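Local coordinates for SsfX3 (Streptomyces sp. SF2575, PDB 3SKV), which acts as a salicylyl-acyltransferase in a tetracycline biosynthetic pathway, joining a jelly-roll domain to a GDSL/SGNH-type fold, at residues 89-94 / 175-180; 188-193 / 207-212; 235-240 / 274-279. The protein carries 1 engineered substitution. All blocks are in the same frame, centred on the assembly; numbering follows the deposited sequence.

How the interactions relate
Interaction 1 lies in the jelly-roll part of the chain; interactions 2 and 3 belong to the GDSL/SGNH part, where helix 208-216 of interaction 2 packs on one face of the parallel sheet and the two helices of interaction 3 on the other. Strand 178-179 is followed in the chain by strand 187-192, yet the centres of interactions 1 and 2 are 29 Å apart and their nearest atoms about 16 Å. Interactions 2 and 3 have centres 18 Å apart and touch: Tyr-191 CE1 packs 3.6 Å from Phe-236 CB. Segment 188-193 ends with Gly-192 and Asp-193, the start of the family's Gly-Asp-Ser signature with its nucleophilic serine, so interaction 2 is probably nearest the active site.

Interaction 1 (89-94 / 175-180); sequences LRTDSP and GATLEK
Arg-90 and Glu-179 form a hydrogen-bonded antiparallel pair: Arg-90 N donates to Glu-179 O at 2.9 Å and Glu-179 N to Arg-90 O at 2.9 Å. The tight part follows at Thr-91 and Asp-92. Thr-91 OG1 donates to Thr-177 O over 2.7 Å, nearly in line with the carbonyl (C=O...OG1 angle 172°). With OG1 opposite the Thr-91 backbone N (chi1 -163°), the hydroxyl faces the other segment, and it also takes a weak bond from Ser-93 N. Asp-92 turns its carboxylate back across the gap, CG lying between its own N and carbonyl carbon (chi1 65°). Its OD1 receives Thr-177 N at 2.9 Å from above the carboxylate plane, and its OD2 lies 3.4 Å from Thr-177 CG2, the two side chains crossing at about a right angle. An alanine in place of Asp-92 would probably leave Thr-177 N without this acceptor and let the 175-177 loop shift. Next to the carboxylate, Ala-176 CB packs on Ser-93 CB at 3.7 Å. The Arg-90/Glu-179 side is looser: the two side chains touch through their CB atoms, but Arg-90 NE stays 4.3 Å from Glu-179 OE1, too long for a salt bridge. The guanidinium pairs instead with Asp-152, while Glu-179 and Lys-180 are exposed. Strand 86-91 also pairs with strands 43-45 and 153-158 in the jelly-roll sheet; on its buried face Leu-89 and Thr-91 touch Val-155, while Leu-178 touches Arg-33 and Val-35 of strand 33-35.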
ATOM      1  N   LEU A  89      16.515  -8.951   2.464  1.00 25.25           N
ATOM      2  CA  LEU A  89      17.590  -9.918   2.691  1.00 25.42           C
ATOM      3  C   LEU A  89      18.882  -9.170   2.921  1.00 29.73           C
ATOM      4  O   LEU A  89      19.087  -8.114   2.330  1.00 29.47           O
ATOM      5  CB  LEU A  89      17.761 -10.976   1.557  1.00 24.60           C
ATOM      6  CG  LEU A  89      18.009 -10.456   0.145  1.00 28.81           C
ATOM      7  CD1 LEU A  89      19.464 -10.489  -0.180  1.00 29.38           C
ATOM      8  CD2 LEU A  89      17.289 -11.297  -0.874  1.00 31.70           C
ATOM      9  N   ARG A  90      19.744  -9.714   3.767  1.00 26.03           N
ATOM     10  CA  ARG A  90      21.065  -9.151   3.971  1.00 27.17           C
ATOM     11  C   ARG A  90      22.027 -10.052   3.204  1.00 30.95           C
ATOM     12  O   ARG A  90      21.933 -11.286   3.299  1.00 30.71           O
ATOM     13  CB  ARG A  90      21.431  -9.072   5.454  1.00 25.36           C
ATOM     14  CG  ARG A  90      20.547  -8.097   6.244  1.00 25.56           C
ATOM     15  CD  ARG A  90      21.172  -7.792   7.608  1.00 25.01           C
ATOM     16  NE  ARG A  90      22.510  -7.224   7.456  1.00 32.04           N
ATOM     17  CZ  ARG A  90      22.760  -5.937   7.242  1.00 40.21           C
ATOM     18  NH1 ARG A  90      21.767  -5.054   7.228  1.00 26.14           N
ATOM     19  NH2 ARG A  90      24.006  -5.518   7.070  1.00 31.18           N
ATOM     20  N   THR A  91      22.901  -9.446   2.393  1.00 28.07           N
ATOM     21  CA  THR A  91      23.894 -10.172   1.587  1.00 27.58           C
ATOM     22  C   THR A  91      25.123  -9.334   1.281  1.00 30.83           C
ATOM     23  O   THR A  91      25.040  -8.101   1.205  1.00 29.32           O
ATOM     24  CB  THR A  91      23.267 -10.751   0.280  1.00 32.80           C
ATOM     25  OG1 THR A  91      24.149 -11.750  -0.242  1.00 33.65           O
ATOM     26  CG2 THR A  91      22.982  -9.674  -0.803  1.00 29.23           C
ATOM     27  N   ASP A  92      26.257 -10.018   1.061  1.00 27.66           N
ATOM     28  CA  ASP A  92      27.465  -9.340   0.641  1.00 27.17           C
ATOM     29  C   ASP A  92      27.633  -9.443  -0.896  1.00 30.33           C
ATOM     30  O   ASP A  92      28.584  -8.909  -1.450  1.00 32.43           O
ATOM     31  CB  ASP A  92      28.685  -9.864   1.406  1.00 29.76           C
ATOM     32  CG  ASP A  92      29.102 -11.310   1.201  1.00 39.96           C
ATOM     33  OD1 ASP A  92      28.369 -12.058   0.512  1.00 37.89           O
ATOM     34  OD2 ASP A  92      30.117 -11.723   1.806  1.00 53.20           O
ATOM     35  N   SER A  93      26.738 -10.165  -1.566  1.00 24.80           N
ATOM     36  CA  SER A  93      26.766 -10.418  -3.007  1.00 24.84           C
ATOM     37  C   SER A  93      26.761  -9.100  -3.837  1.00 31.51           C
ATOM     38  O   SER A  93      25.949  -8.213  -3.585  1.00 28.56           O
ATOM     39  CB  SER A  93      25.582 -11.307  -3.396  1.00 26.42           C
ATOM     40  OG  SER A  93      25.524 -11.639  -4.773  1.00 30.98           O
ATOM     41  N   PRO A  94      27.689  -8.936  -4.809  1.00 32.69           N
ATOM     42  CA  PRO A  94      27.678  -7.705  -5.625  1.00 32.40           C
ATOM     43  C   PRO A  94      26.558  -7.717  -6.684  1.00 34.98           C
ATOM     44  O   PRO A  94      26.352  -6.718  -7.375  1.00 34.89           O
ATOM     45  CB  PRO A  94      29.076  -7.695  -6.245  1.00 34.23           C
ATOM     46  CG  PRO A  94      29.405  -9.137  -6.406  1.00 39.12           C
ATOM     47  CD  PRO A  94      28.762  -9.863  -5.247  1.00 34.69           C
ATOM     48  N   GLY A 175      29.419 -18.401  -2.757  1.00 25.70           N
ATOM     49  CA  GLY A 175      30.098 -18.052  -1.512  0.50 25.54           C
ATOM     50  C   GLY A 175      29.581 -16.794  -0.830  1.00 29.31           C
ATOM     51  O   GLY A 175      30.116 -16.402   0.208  1.00 29.92           O
ATOM     52  N   ALA A 176      28.529 -16.152  -1.386  1.00 24.54           N
ATOM     53  CA  ALA A 176      27.952 -14.964  -0.764  1.00 23.88           C
ATOM     54  C   ALA A 176      27.173 -15.353   0.509  1.00 29.87           C
ATOM     55  O   ALA A 176      26.552 -16.433   0.556  1.00 29.93           O
ATOM     56  CB  ALA A 176      27.016 -14.248  -1.737  1.00 22.73           C
ATOM     57  N   THR A 177      27.215 -14.462   1.520  1.00 25.20           N
ATOM     58  CA  THR A 177      26.504 -14.601   2.784  1.00 25.16           C
ATOM     59  C   THR A 177      25.007 -14.306   2.568  1.00 29.32           C
ATOM     60  O   THR A 177      24.629 -13.532   1.679  1.00 27.75           O
ATOM     61  CB  THR A 177      27.047 -13.587   3.808  1.00 32.10           C
ATOM     62  OG1 THR A 177      26.789 -12.269   3.323  1.00 38.59           O
ATOM     63  CG2 THR A 177      28.541 -13.760   4.089  1.00 24.57           C
ATOM     64  N   LEU A 178      24.164 -14.899   3.402  1.00 26.96           N
ATOM     65  CA  LEU A 178      22.729 -14.667   3.339  1.00 25.54           C
ATOM     66  C   LEU A 178      22.245 -14.630   4.763  1.00 32.17           C
ATOM     67  O   LEU A 178      22.395 -15.609   5.496  1.00 34.39           O
ATOM     68  CB  LEU A 178      22.027 -15.762   2.509  1.00 24.66           C
ATOM     69  CG  LEU A 178      20.490 -15.703   2.425  1.00 29.11           C
ATOM     70  CD1 LEU A 178      19.974 -14.391   1.753  1.00 27.14           C
ATOM     71  CD2 LEU A 178      19.956 -16.919   1.738  1.00 33.52           C
ATOM     72  N   GLU A 179      21.725 -13.477   5.184  1.00 29.08           N
ATOM     73  CA  GLU A 179      21.245 -13.296   6.558  1.00 29.49           C
ATOM     74  C   GLU A 179      19.874 -12.680   6.583  1.00 32.09           C
ATOM     75  O   GLU A 179      19.521 -11.940   5.667  1.00 30.75           O
ATOM     76  CB  GLU A 179      22.209 -12.412   7.373  1.00 31.15           C
ATOM     77  CG  GLU A 179      23.622 -12.945   7.545  1.00 40.33           C
ATOM     78  CD  GLU A 179      24.507 -12.073   8.425  1.00 75.22           C
ATOM     79  OE1 GLU A 179      24.711 -10.882   8.084  1.00 80.65           O
ATOM     80  OE2 GLU A 179      24.963 -12.570   9.481  1.00 69.61           O
ATOM     81  N   LYS A 180      19.114 -12.954   7.650  1.00 29.73           N
ATOM     82  CA  LYS A 180      17.794 -12.367   7.854  1.00 28.59           C
ATOM     83  C   LYS A 180      17.959 -10.909   8.278  1.00 33.60           C
ATOM     84  O   LYS A 180      18.854 -10.596   9.077  1.00 35.47           O
ATOM     85  CB  LYS A 180      17.041 -13.133   8.959  1.00 30.57           C
ATOM     86  CG  LYS A 180      15.547 -12.833   9.021  1.00 40.54           C
ATOM     87  CD  LYS A 180      14.903 -13.430  10.251  1.00 52.98           C
ATOM     88  CE  LYS A 180      13.934 -14.525   9.879  1.00 74.68           C
ATOM     89  NZ  LYS A 180      14.327 -15.848  10.432  1.00 86.19           N
TER

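Interaction 2 (188-193 / 207-212); sequences WIHYGD and TWLALA
Trp-208 stands with the edge of its six-membered ring on the imidazole face of His-190, joining strand 187-192 to helix 208-216 within a beta-alpha-beta unit of the GDSL/SGNH fold. This T-shaped pair has its planes at 83°, with Trp-208 CH2 3.9 Å above the centre of the His-190 ring. Thr-207 caps the helix, its OG1 accepting from Ala-210 N. In the first turn just beyond, Trp-208 holds CG between its own N and carbonyl carbon (chi1 72°), which brings the indole round to the strand. Trp-188 and His-190 both hold CG anti to the backbone N, a setting that carries their rings out from the strand to meet Trp-208 and Leu-209. The far end of Trp-188 is wedged among three residues: CH2 lies 3.6 Å from Leu-209 CD2, CZ3 lies 3.9 Å from Ala-212 CB, and Trp-208 CZ3 comes to its edge. Leu-209 CD2 touches both strand side chains, lying 3.8 Å from His-190 CB as well. Ser-249 OG bonds both Trp-188 NE1 and His-190 ND1, and Arg-251 pairs with Asp-193 OD1. The imidazole is gripped at both nitrogens, ND1 by Ser-249 and NE2 donating in the ring plane to Asp-193 OD2 at 2.9 Å and 167°.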
ATOM      1  N   TRP A 188       2.992   0.012  10.382  1.00 22.07           N
ATOM      2  CA  TRP A 188       2.020   0.983   9.932  1.00 22.08           C
ATOM      3  C   TRP A 188       1.058   0.376   8.932  1.00 26.32           C
ATOM      4  O   TRP A 188       1.460   0.036   7.818  1.00 25.27           O
ATOM      5  CB  TRP A 188       2.667   2.268   9.394  1.00 21.75           C
ATOM      6  CG  TRP A 188       1.676   3.238   8.807  1.00 24.09           C
ATOM      7  CD1 TRP A 188       0.371   3.423   9.187  1.00 26.89           C
ATOM      8  CD2 TRP A 188       1.906   4.129   7.708  1.00 24.89           C
ATOM      9  NE1 TRP A 188      -0.218   4.384   8.404  1.00 26.23           N
ATOM     10  CE2 TRP A 188       0.704   4.843   7.492  1.00 28.50           C
ATOM     11  CE3 TRP A 188       3.036   4.436   6.915  1.00 26.95           C
ATOM     12  CZ2 TRP A 188       0.595   5.840   6.510  1.00 28.69           C
ATOM     13  CZ3 TRP A 188       2.924   5.416   5.937  1.00 29.34           C
ATOM     14  CH2 TRP A 188       1.711   6.095   5.731  1.00 30.23           C
ATOM     15  N   ILE A 189      -0.226   0.246   9.345  1.00 22.89           N
ATOM     16  CA  ILE A 189      -1.300  -0.247   8.496  1.00 21.89           C
ATOM     17  C   ILE A 189      -2.068   0.929   7.912  1.00 23.16           C
ATOM     18  O   ILE A 189      -2.565   1.780   8.669  1.00 22.32           O
ATOM     19  CB  ILE A 189      -2.267  -1.238   9.202  1.00 25.73           C
ATOM     20  CG1 ILE A 189      -1.515  -2.401   9.885  1.00 25.56           C
ATOM     21  CG2 ILE A 189      -3.344  -1.749   8.190  1.00 26.93           C
ATOM     22  CD1 ILE A 189      -2.460  -3.454  10.528  1.00 27.40           C
ATOM     23  N   HIS A 190      -2.169   0.980   6.560  1.00 18.01           N
ATOM     24  CA  HIS A 190      -2.960   2.017   5.907  1.00 16.88           C
ATOM     25  C   HIS A 190      -4.097   1.344   5.113  1.00 20.38           C
ATOM     26  O   HIS A 190      -3.854   0.452   4.297  1.00 16.69           O
ATOM     27  CB  HIS A 190      -2.142   3.000   5.046  1.00 16.99           C
ATOM     28  CG  HIS A 190      -3.011   4.022   4.380  1.00 20.99           C
ATOM     29  ND1 HIS A 190      -3.523   5.118   5.089  1.00 23.29           N
ATOM     30  CD2 HIS A 190      -3.531   4.029   3.124  1.00 22.95           C
ATOM     31  CE1 HIS A 190      -4.320   5.753   4.240  1.00 23.11           C
ATOM     32  NE2 HIS A 190      -4.347   5.139   3.038  1.00 23.39           N
ATOM     33  N   TYR A 191      -5.338   1.779   5.390  1.00 18.74           N
ATOM     34  CA  TYR A 191      -6.530   1.270   4.708  1.00 19.88           C
ATOM     35  C   TYR A 191      -7.315   2.408   4.062  1.00 25.29           C
ATOM     36  O   TYR A 191      -7.447   3.472   4.638  1.00 24.48           O
ATOM     37  CB  TYR A 191      -7.422   0.499   5.706  1.00 19.78           C
ATOM     38  CG  TYR A 191      -8.765   0.088   5.155  1.00 19.68           C
ATOM     39  CD1 TYR A 191      -8.907  -1.074   4.404  1.00 22.97           C
ATOM     40  CD2 TYR A 191      -9.898   0.863   5.377  1.00 19.36           C
ATOM     41  CE1 TYR A 191     -10.135  -1.432   3.848  1.00 22.44           C
ATOM     42  CE2 TYR A 191     -11.135   0.505   4.840  1.00 19.74           C
ATOM     43  CZ  TYR A 191     -11.246  -0.641   4.075  1.00 22.13           C
ATOM     44  OH  TYR A 191     -12.467  -1.027   3.590  1.00 26.91           O
ATOM     45  N   GLY A 192      -7.884   2.155   2.908  1.00 26.40           N
ATOM     46  CA  GLY A 192      -8.747   3.133   2.258  1.00 28.31           C
ATOM     47  C   GLY A 192      -8.271   3.736   0.952  1.00 35.59           C
ATOM     48  O   GLY A 192      -7.407   3.182   0.269  1.00 33.47           O
ATOM     49  N   ASP A 193      -8.896   4.873   0.598  1.00 36.84           N
ATOM     50  CA  ASP A 193      -8.712   5.671  -0.623  1.00 38.47           C
ATOM     51  C   ASP A 193      -9.485   5.102  -1.820  1.00 41.73           C
ATOM     52  O   ASP A 193      -9.741   3.898  -1.902  1.00 39.40           O
ATOM     53  CB  ASP A 193      -7.219   5.931  -0.949  1.00 40.93           C
ATOM     54  CG  ASP A 193      -6.532   6.832   0.063  1.00 55.63           C
ATOM     55  OD1 ASP A 193      -6.906   8.034   0.140  1.00 58.92           O
ATOM     56  OD2 ASP A 193      -5.595   6.349   0.757  1.00 54.74           O
ATOM     57  N   THR A 207       6.037   5.895  -3.992  1.00 23.37           N
ATOM     58  CA  THR A 207       4.619   6.231  -3.810  1.00 22.49           C
ATOM     59  C   THR A 207       4.586   7.094  -2.541  1.00 27.15           C
ATOM     60  O   THR A 207       5.551   7.067  -1.764  1.00 26.70           O
ATOM     61  CB  THR A 207       3.712   4.985  -3.656  1.00 20.42           C
ATOM     62  OG1 THR A 207       4.081   4.268  -2.484  1.00 25.07           O
ATOM     63  CG2 THR A 207       3.756   4.055  -4.862  1.00 20.97           C
ATOM     64  N   TRP A 208       3.492   7.833  -2.301  1.00 23.45           N
ATOM     65  CA  TRP A 208       3.425   8.653  -1.099  1.00 22.01           C
ATOM     66  C   TRP A 208       3.586   7.767   0.142  1.00 28.29           C
ATOM     67  O   TRP A 208       4.331   8.138   1.048  1.00 28.22           O
ATOM     68  CB  TRP A 208       2.161   9.510  -1.077  1.00 19.64           C
ATOM     69  CG  TRP A 208       0.884   8.769  -0.821  1.00 19.93           C
ATOM     70  CD1 TRP A 208       0.021   8.271  -1.748  1.00 22.78           C
ATOM     71  CD2 TRP A 208       0.333   8.440   0.463  1.00 19.31           C
ATOM     72  NE1 TRP A 208      -1.043   7.663  -1.121  1.00 21.74           N
ATOM     73  CE2 TRP A 208      -0.880   7.760   0.236  1.00 22.98           C
ATOM     74  CE3 TRP A 208       0.750   8.664   1.786  1.00 20.70           C
ATOM     75  CZ2 TRP A 208      -1.697   7.326   1.282  1.00 22.62           C
ATOM     76  CZ3 TRP A 208      -0.029   8.195   2.821  1.00 22.62           C
ATOM     77  CH2 TRP A 208      -1.251   7.559   2.571  1.00 23.39           C
ATOM     78  N   LEU A 209       2.940   6.575   0.142  1.00 26.80           N
ATOM     79  CA  LEU A 209       2.994   5.579   1.215  1.00 28.38           C
ATOM     80  C   LEU A 209       4.411   5.112   1.486  1.00 31.99           C
ATOM     81  O   LEU A 209       4.845   5.109   2.637  1.00 32.86           O
ATOM     82  CB  LEU A 209       2.134   4.364   0.838  1.00 29.78           C
ATOM     83  CG  LEU A 209       0.668   4.418   1.227  1.00 36.76           C
ATOM     84  CD1 LEU A 209      -0.063   3.268   0.674  1.00 36.97           C
ATOM     85  CD2 LEU A 209       0.490   4.429   2.756  1.00 45.20           C
ATOM     86  N   ALA A 210       5.135   4.732   0.427  1.00 26.43           N
ATOM     87  CA  ALA A 210       6.515   4.272   0.509  1.00 25.58           C
ATOM     88  C   ALA A 210       7.423   5.375   1.060  1.00 30.37           C
ATOM     89  O   ALA A 210       8.173   5.123   1.999  1.00 29.74           O
ATOM     90  CB  ALA A 210       6.992   3.820  -0.866  1.00 26.25           C
ATOM     91  N   LEU A 211       7.305   6.612   0.521  1.00 27.10           N
ATOM     92  CA  LEU A 211       8.080   7.782   0.932  1.00 26.12           C
ATOM     93  C   LEU A 211       7.781   8.158   2.376  1.00 28.45           C
ATOM     94  O   LEU A 211       8.707   8.498   3.114  1.00 29.83           O
ATOM     95  CB  LEU A 211       7.735   8.975   0.024  1.00 26.89           C
ATOM     96  CG  LEU A 211       8.634   9.371  -1.154  1.00 33.35           C
ATOM     97  CD1 LEU A 211       9.926   8.473  -1.338  1.00 33.12           C
ATOM     98  CD2 LEU A 211       7.821   9.608  -2.388  1.00 35.78           C
ATOM     99  N   ALA A 212       6.499   8.127   2.775  1.00 23.31           N
ATOM    100  CA  ALA A 212       6.096   8.472   4.134  1.00 22.91           C
ATOM    101  C   ALA A 212       6.660   7.441   5.128  1.00 25.93           C
ATOM    102  O   ALA A 212       7.284   7.849   6.094  1.00 27.52           O
ATOM    103  CB  ALA A 212       4.574   8.566   4.245  1.00 23.08           C
TER

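Interaction 3 (235-240 / 274-279); sequences MFARLI and VQIIRE
Ala-237 and Ile-277 mark the nearest point of two helical backbones, their CA atoms 5.9 Å apart. Helices 235-240 and 274-278 run in the same general direction, their axes crossing at -26° with a closest approach of 8.1 Å. The small side chain of Ala-237, which points at the other helix, is consistent with this close approach. No hydrogen bond spans the gap, and the contact is mostly aliphatic, isoleucine carbons meeting side chains and the backbone of the other helix. Ile-276 carries one half of it. With CG1 beside the backbone N (chi1 -69°), CG2 falls anti to that N, and the methyl lies against the backbone of the partner helix, 3.7 Å from Ala-237 C and close to Arg-238 N as well. The same CG2 meets Ala-237 CB at 3.9 Å and Arg-238 CG at 4.0 Å, so the aliphatic root of the arginine borders the contact although its CB points away from the other helix. The two helices lie side by side on one face of the parallel sheet in the GDSL/SGNH fold: helix 234-242 leads into strand 247-252, and helix 266-278 is followed by strand 286-290. The other half of the contact lies nearer this sheet. Ile-277 CG1, beside its own backbone N (chi1 -71°), reaches across to Ile-240 CG2 at 3.8 Å and also rests 3.8 Å from Ala-237 O. The Ile-277 CD1 methyl continues along the same neighbour, 3.9 Å from Ile-240 CG2, the two branched chains meeting at a slant. Both isoleucines also touch Ile-248 of strand 247-252, and Phe-273 of the second helix touches Ala-237 and Ile-240. Past the end of the contact, Glu-279 OE1 forms a salt bridge with Arg-241, and His-281 NE2 bonds Ile-240 O.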
ATOM      1  N   MET A 235     -14.773  -7.578   7.019  1.00 19.00           N
ATOM      2  CA  MET A 235     -13.656  -8.508   6.811  1.00 17.80           C
ATOM      3  C   MET A 235     -12.265  -7.778   6.849  1.00 22.27           C
ATOM      4  O   MET A 235     -11.267  -8.354   7.331  1.00 20.95           O
ATOM      5  CB  MET A 235     -13.830  -9.328   5.525  1.00 19.79           C
ATOM      6  CG  MET A 235     -14.873 -10.423   5.625  1.00 25.55           C
ATOM      7  SD  MET A 235     -14.645 -11.685   6.924  1.00 31.21           S
ATOM      8  CE  MET A 235     -13.012 -12.487   6.328  1.00 27.66           C
ATOM      9  N   PHE A 236     -12.213  -6.524   6.346  1.00 18.47           N
ATOM     10  CA  PHE A 236     -10.980  -5.734   6.365  1.00 19.51           C
ATOM     11  C   PHE A 236     -10.622  -5.282   7.772  1.00 25.53           C
ATOM     12  O   PHE A 236      -9.426  -5.218   8.101  1.00 26.55           O
ATOM     13  CB  PHE A 236     -11.025  -4.541   5.383  1.00 21.51           C
ATOM     14  CG  PHE A 236     -10.853  -4.987   3.952  1.00 24.73           C
ATOM     15  CD1 PHE A 236      -9.715  -5.693   3.556  1.00 27.93           C
ATOM     16  CD2 PHE A 236     -11.837  -4.732   3.003  1.00 27.97           C
ATOM     17  CE1 PHE A 236      -9.585  -6.167   2.249  1.00 28.58           C
ATOM     18  CE2 PHE A 236     -11.694  -5.192   1.688  1.00 31.20           C
ATOM     19  CZ  PHE A 236     -10.567  -5.906   1.322  1.00 28.51           C
ATOM     20  N   ALA A 237     -11.650  -4.925   8.580  1.00 21.24           N
ATOM     21  CA  ALA A 237     -11.495  -4.541   9.986  1.00 20.75           C
ATOM     22  C   ALA A 237     -10.943  -5.737  10.784  1.00 26.20           C
ATOM     23  O   ALA A 237     -10.070  -5.550  11.639  1.00 26.33           O
ATOM     24  CB  ALA A 237     -12.832  -4.112  10.565  1.00 21.25           C
ATOM     25  N   ARG A 238     -11.468  -6.960  10.508  1.00 23.46           N
ATOM     26  CA  ARG A 238     -11.003  -8.209  11.130  1.00 23.56           C
ATOM     27  C   ARG A 238      -9.542  -8.482  10.756  1.00 27.63           C
ATOM     28  O   ARG A 238      -8.768  -8.918  11.597  1.00 28.43           O
ATOM     29  CB  ARG A 238     -11.880  -9.377  10.709  1.00 23.43           C
ATOM     30  CG  ARG A 238     -13.309  -9.319  11.289  1.00 30.11           C
ATOM     31  CD  ARG A 238     -14.171 -10.459  10.764  1.00 18.59           C
ATOM     32  NE  ARG A 238     -13.896 -11.700  11.480  1.00 34.16           N
ATOM     33  CZ  ARG A 238     -13.151 -12.705  11.031  1.00 45.54           C
ATOM     34  NH1 ARG A 238     -12.602 -12.648   9.823  1.00 33.22           N
ATOM     35  NH2 ARG A 238     -12.965 -13.784  11.778  1.00 33.83           N
ATOM     36  N   LEU A 239      -9.166  -8.208   9.490  1.00 23.63           N
ATOM     37  CA  LEU A 239      -7.812  -8.347   8.982  1.00 22.88           C
ATOM     38  C   LEU A 239      -6.871  -7.389   9.739  1.00 27.98           C
ATOM     39  O   LEU A 239      -5.872  -7.839  10.299  1.00 28.90           O
ATOM     40  CB  LEU A 239      -7.775  -8.089   7.459  1.00 22.98           C
ATOM     41  CG  LEU A 239      -6.452  -8.393   6.729  1.00 26.97           C
ATOM     42  CD1 LEU A 239      -5.951  -9.799   7.048  1.00 27.10           C
ATOM     43  CD2 LEU A 239      -6.609  -8.272   5.272  1.00 30.44           C
ATOM     44  N   ILE A 240      -7.218  -6.099   9.800  1.00 23.43           N
ATOM     45  CA  ILE A 240      -6.450  -5.095  10.526  1.00 23.15           C
ATOM     46  C   ILE A 240      -6.253  -5.517  11.985  1.00 28.05           C
ATOM     47  O   ILE A 240      -5.128  -5.449  12.493  1.00 29.28           O
ATOM     48  CB  ILE A 240      -7.100  -3.700  10.404  1.00 25.06           C
ATOM     49  CG1 ILE A 240      -7.059  -3.205   8.937  1.00 23.10           C
ATOM     50  CG2 ILE A 240      -6.418  -2.701  11.363  1.00 25.72           C
ATOM     51  CD1 ILE A 240      -7.931  -2.011   8.607  1.00 23.00           C
ATOM     52  N   VAL A 274     -13.923   0.454  13.754  1.00 25.95           N
ATOM     53  CA  VAL A 274     -12.948   0.809  14.807  1.00 23.61           C
ATOM     54  C   VAL A 274     -13.056  -0.168  15.992  1.00 28.20           C
ATOM     55  O   VAL A 274     -12.024  -0.629  16.487  1.00 28.63           O
ATOM     56  CB  VAL A 274     -13.128   2.278  15.251  1.00 26.47           C
ATOM     57  CG1 VAL A 274     -12.380   2.593  16.549  1.00 26.79           C
ATOM     58  CG2 VAL A 274     -12.712   3.228  14.144  1.00 25.74           C
ATOM     59  N   GLN A 275     -14.296  -0.483  16.446  1.00 22.36           N
ATOM     60  CA  GLN A 275     -14.522  -1.383  17.568  0.50 21.48           C
ATOM     61  C   GLN A 275     -13.931  -2.760  17.373  1.00 28.36           C
ATOM     62  O   GLN A 275     -13.415  -3.323  18.342  1.00 29.81           O
ATOM     63  CB  GLN A 275     -16.003  -1.452  17.934  1.00 22.20           C
ATOM     64  CG  GLN A 275     -16.569  -0.124  18.482  1.00 28.30           C
ATOM     65  CD  GLN A 275     -15.644   0.616  19.425  1.00 36.61           C
ATOM     66  OE1 GLN A 275     -14.987   1.584  19.045  1.00 35.25           O
ATOM     67  NE2 GLN A 275     -15.550   0.163  20.657  1.00 26.37           N
ATOM     68  N   ILE A 276     -13.999  -3.310  16.130  1.00 23.95           N
ATOM     69  CA  ILE A 276     -13.432  -4.609  15.774  1.00 22.90           C
ATOM     70  C   ILE A 276     -11.904  -4.540  15.929  1.00 28.00           C
ATOM     71  O   ILE A 276     -11.307  -5.444  16.506  1.00 30.29           O
ATOM     72  CB  ILE A 276     -13.853  -5.062  14.332  1.00 24.66           C
ATOM     73  CG1 ILE A 276     -15.361  -5.411  14.273  1.00 24.49           C
ATOM     74  CG2 ILE A 276     -12.963  -6.249  13.815  1.00 23.10           C
ATOM     75  CD1 ILE A 276     -15.945  -5.372  12.809  1.00 25.45           C
ATOM     76  N   ILE A 277     -11.282  -3.467  15.423  1.00 22.09           N
ATOM     77  CA  ILE A 277      -9.828  -3.253  15.495  1.00 20.82           C
ATOM     78  C   ILE A 277      -9.373  -3.184  16.971  1.00 26.35           C
ATOM     79  O   ILE A 277      -8.367  -3.802  17.342  1.00 25.65           O
ATOM     80  CB  ILE A 277      -9.483  -1.946  14.729  1.00 22.40           C
ATOM     81  CG1 ILE A 277      -9.663  -2.127  13.187  1.00 21.12           C
ATOM     82  CG2 ILE A 277      -8.085  -1.435  15.114  1.00 21.72           C
ATOM     83  CD1 ILE A 277      -9.611  -0.778  12.358  1.00 21.76           C
ATOM     84  N   ARG A 278     -10.152  -2.439  17.801  1.00 22.51           N
ATOM     85  CA  ARG A 278      -9.898  -2.194  19.205  1.00 23.02           C
ATOM     86  C   ARG A 278      -9.902  -3.445  20.070  1.00 30.67           C
ATOM     87  O   ARG A 278      -9.352  -3.406  21.178  1.00 32.40           O
ATOM     88  CB  ARG A 278     -10.849  -1.126  19.767  1.00 23.14           C
ATOM     89  CG  ARG A 278     -10.443   0.301  19.410  1.00 29.39           C
ATOM     90  CD  ARG A 278      -9.458   0.867  20.412  1.00 27.81           C
ATOM     91  NE  ARG A 278      -9.078   2.228  20.042  1.00 28.67           N
ATOM     92  CZ  ARG A 278      -7.916   2.595  19.502  1.00 37.44           C
ATOM     93  NH1 ARG A 278      -6.972   1.690  19.252  1.00 16.72           N
ATOM     94  NH2 ARG A 278      -7.692   3.867  19.198  1.00 23.77           N
ATOM     95  N   GLU A 279     -10.492  -4.559  19.580  1.00 26.20           N
ATOM     96  CA  GLU A 279     -10.495  -5.814  20.331  1.00 26.10           C
ATOM     97  C   GLU A 279      -9.054  -6.298  20.552  1.00 32.68           C
ATOM     98  O   GLU A 279      -8.759  -6.781  21.639  1.00 33.41           O
ATOM     99  CB  GLU A 279     -11.294  -6.890  19.604  1.00 26.50           C
ATOM    100  CG  GLU A 279     -12.778  -6.643  19.517  1.00 35.94           C
ATOM    101  CD  GLU A 279     -13.533  -7.483  18.497  1.00 58.06           C
ATOM    102  OE1 GLU A 279     -12.918  -8.340  17.822  1.00 36.56           O
ATOM    103  OE2 GLU A 279     -14.759  -7.273  18.370  1.00 55.80           O
TER